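Local coordinates for prolyl-tRNA synthetase (PDB 3IAL), which probably joins L-proline to its cognate tRNA at the expense of ATP, by way of a prolyl-adenylate intermediate, at residues 234-239 with 278-283. Residues are numbered along the deposited sequence; the frame is centred on the assembly and turned at random.
Sequences RVLQTA and LACALS. With PR8 (5'-O-[(R)-hydroxy{[(2S)-pyrrolidin-2-ylcarbonyl]oxy}phosphoryl]adenosine), chain H.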
loop_
_atom_site.group_PDB
_atom_site.type_symbol
_atom_site.label_atom_id
_atom_site.label_comp_id
_atom_site.label_asym_id
_atom_site.label_seq_id
_atom_site.Cartn_x
_atom_site.Cartn_y
_atom_site.Cartn_z
ATOM N N ARG B 234 23.561 4.941 -20.390
ATOM C CA ARG B 234 23.464 5.930 -19.317
ATOM C C ARG B 234 23.228 5.202 -18.008
ATOM O O ARG B 234 22.743 4.066 -18.009
ATOM C CB ARG B 234 22.300 6.888 -19.526
ATOM C CG ARG B 234 22.297 7.683 -20.808
ATOM C CD ARG B 234 21.199 8.742 -20.730
ATOM N NE ARG B 234 20.884 9.327 -22.029
ATOM C CZ ARG B 234 20.164 8.732 -22.982
ATOM N NH1 ARG B 234 19.672 7.505 -22.808
ATOM N NH2 ARG B 234 19.941 9.371 -24.130
ATOM N N VAL B 235 23.563 5.852 -16.896
ATOM C CA VAL B 235 23.237 5.324 -15.566
ATOM C C VAL B 235 21.981 6.010 -15.005
ATOM O O VAL B 235 21.707 7.181 -15.292
ATOM C CB VAL B 235 24.387 5.512 -14.550
ATOM C CG1 VAL B 235 25.616 4.719 -14.967
ATOM C CG2 VAL B 235 24.713 7.004 -14.368
ATOM N N LEU B 236 21.244 5.270 -14.187
ATOM C CA LEU B 236 20.050 5.762 -13.536
ATOM C C LEU B 236 20.243 5.664 -12.028
ATOM O O LEU B 236 20.492 4.574 -11.513
ATOM C CB LEU B 236 18.864 4.893 -13.975
ATOM C CG LEU B 236 17.470 5.309 -13.506
ATOM C CD1 LEU B 236 17.110 6.675 -14.088
ATOM C CD2 LEU B 236 16.445 4.253 -13.899
ATOM N N GLN B 237 20.134 6.785 -11.312
ATOM C CA GLN B 237 20.220 6.757 -9.850
ATOM C C GLN B 237 18.946 6.133 -9.320
ATOM O O GLN B 237 17.862 6.701 -9.450
ATOM C CB GLN B 237 20.415 8.146 -9.236
ATOM C CG GLN B 237 20.550 8.108 -7.717
ATOM C CD GLN B 237 20.585 9.476 -7.075
ATOM O OE1 GLN B 237 21.297 10.367 -7.527
ATOM N NE2 GLN B 237 19.823 9.646 -6.001
ATOM N N THR B 238 19.094 4.973 -8.700
ATOM C CA THR B 238 17.972 4.090 -8.378
ATOM C C THR B 238 17.821 3.858 -6.872
ATOM O O THR B 238 16.820 3.314 -6.419
ATOM C CB THR B 238 18.168 2.763 -9.142
ATOM O OG1 THR B 238 18.250 3.060 -10.544
ATOM C CG2 THR B 238 17.035 1.765 -8.897
ATOM N N ALA B 239 18.818 4.273 -6.097
ATOM C CA ALA B 239 18.668 4.389 -4.653
ATOM C C ALA B 239 19.399 5.636 -4.203
ATOM O O ALA B 239 20.443 5.972 -4.753
ATOM C CB ALA B 239 19.226 3.171 -3.947
ATOM N N LEU B 278 11.757 -0.532 -10.640
ATOM C CA LEU B 278 10.991 -1.273 -11.641
ATOM C C LEU B 278 11.537 -0.989 -13.044
ATOM O O LEU B 278 11.743 -1.912 -13.825
ATOM C CB LEU B 278 9.501 -0.923 -11.557
ATOM C CG LEU B 278 8.538 -1.631 -12.516
ATOM C CD1 LEU B 278 8.576 -3.138 -12.299
ATOM C CD2 LEU B 278 7.107 -1.094 -12.361
ATOM N N ALA B 279 11.792 0.278 -13.350
ATOM C CA ALA B 279 12.410 0.644 -14.627
ATOM C C ALA B 279 13.659 -0.206 -14.901
ATOM O O ALA B 279 13.810 -0.747 -15.999
ATOM C CB ALA B 279 12.755 2.119 -14.658
ATOM N N CYS B 280 14.534 -0.328 -13.901
ATOM C CA CYS B 280 15.778 -1.107 -14.031
ATOM C C CYS B 280 15.520 -2.587 -14.328
ATOM O O CYS B 280 16.035 -3.125 -15.299
ATOM C CB CYS B 280 16.634 -0.992 -12.768
ATOM S SG CYS B 280 17.436 0.605 -12.541
ATOM N N ALA B 281 14.713 -3.224 -13.489
ATOM C CA ALA B 281 14.385 -4.646 -13.630
ATOM C C ALA B 281 13.787 -4.965 -14.995
ATOM O O ALA B 281 14.130 -5.978 -15.602
ATOM C CB ALA B 281 13.428 -5.068 -12.545
ATOM N N LEU B 282 12.892 -4.105 -15.479
ATOM C CA LEU B 282 12.241 -4.357 -16.766
ATOM C C LEU B 282 13.234 -4.162 -17.905
ATOM O O LEU B 282 13.275 -4.955 -18.843
ATOM C CB LEU B 282 11.028 -3.452 -16.966
ATOM C CG LEU B 282 9.873 -3.573 -15.955
ATOM C CD1 LEU B 282 8.751 -2.664 -16.394
ATOM C CD2 LEU B 282 9.362 -5.001 -15.765
ATOM N N SER B 283 14.042 -3.114 -17.794
ATOM C CA SER B 283 14.897 -2.669 -18.887
ATOM C C SER B 283 16.083 -3.600 -19.096
ATOM O O SER B 283 16.448 -3.913 -20.235
ATOM C CB SER B 283 15.390 -1.244 -18.622
ATOM O OG SER B 283 14.316 -0.304 -18.660
HETATM C C PR8 H . 15.768 11.489 -1.294
HETATM N N PR8 H . 14.437 12.038 0.646
HETATM O O PR8 H . 14.890 12.094 -1.913
HETATM P P PR8 H . 16.885 10.962 -3.451
HETATM N N1 PR8 H . 11.153 10.088 -11.245
HETATM C C2 PR8 H . 11.273 8.866 -10.738
HETATM N N3 PR8 H . 12.061 8.605 -9.693
HETATM C C4 PR8 H . 12.772 9.568 -9.109
HETATM C C5 PR8 H . 12.680 10.860 -9.618
HETATM C C6 PR8 H . 11.847 11.109 -10.706
HETATM N N6 PR8 H . 11.741 12.343 -11.201
HETATM N N7 PR8 H . 13.467 11.635 -8.883
HETATM C C8 PR8 H . 14.036 10.871 -7.947
HETATM N N9 PR8 H . 13.623 9.603 -8.083
HETATM C CA PR8 H . 15.655 11.328 0.221
HETATM C CB PR8 H . 15.448 9.858 0.547
HETATM C CD PR8 H . 13.669 11.126 1.487
HETATM C CG PR8 H . 13.950 9.752 0.865
HETATM C "C1'" PR8 H . 14.059 8.466 -7.210
HETATM O O10 PR8 H . 16.890 10.943 -1.837
HETATM O O1P PR8 H . 17.091 12.317 -4.023
HETATM C "C2'" PR8 H . 15.551 8.104 -7.406
HETATM O "O2'" PR8 H . 15.717 6.678 -7.386
HETATM O O2P PR8 H . 18.082 9.981 -3.880
HETATM C "C3'" PR8 H . 16.195 8.652 -6.155
HETATM O "O3'" PR8 H . 17.411 7.953 -5.874
HETATM C "C4'" PR8 H . 15.111 8.242 -5.176
HETATM O "O4'" PR8 H . 13.941 8.823 -5.796
HETATM C "C5'" PR8 H . 15.416 8.836 -3.819
HETATM O "O5'" PR8 H . 15.523 10.243 -3.914
#
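Thr238 and Cys280 approach each other with their heteroatoms in front: chi1 of -58° sets Thr238 OG1 beside its backbone N, and chi1 of -72° does the same for Cys280 SG, which swings the sulfur off the helix toward the strand. Thr238 OG1 and Cys280 SG come within 3.3 Å, while the methyl Thr238 CG2 lies 3.8 Å from the same sulfur. From the neighbouring inward-facing position of the strand, Leu236, whose CG is anti to the backbone N (chi1 -175°), brings CD2 to 4.0 Å from Cys280 SG and to 4.3 Å from Ala279 CB. The Thr238 hydroxyl donates to Leu236 O across 2.9 Å, approaching from above the carbonyl plane, a bond that fixes its rotation while OG1 borders the sulfur. On the helix, Ala279 O takes bonds from Ser283 N and Ser283 OG on opposite faces of its plane.

Strand 235-245 and helix 276-285 belong to the class II synthetase catalytic core, the helix being that of motif 3 with Arg276 as its arginine, and Val228 of the adjacent strand 222-229 touches both Thr238 and Cys280. Gln237, between the two inward residues, faces the prolyl-adenylate: its carbonyl O accepts from ribose O2' at 3.0 Å, and Gln237 NE2 donates to O3' at 2.9 Å. Arg276, at the start of the same helix, also binds Gln237 O, and Arg211 holds Gln237 OE1. Within residues 236-238, Leu236 and Thr238 thus turn to the helix and Gln237 to the ribose, adding two hydrogen bonds to those the ligand makes with Thr122, His242 and Ser274. The helix packs opposite the Gln237 side chain through a small, mostly apolar contact, combining dispersion between methyls and sulfur with one close oxygen-sulfur approach.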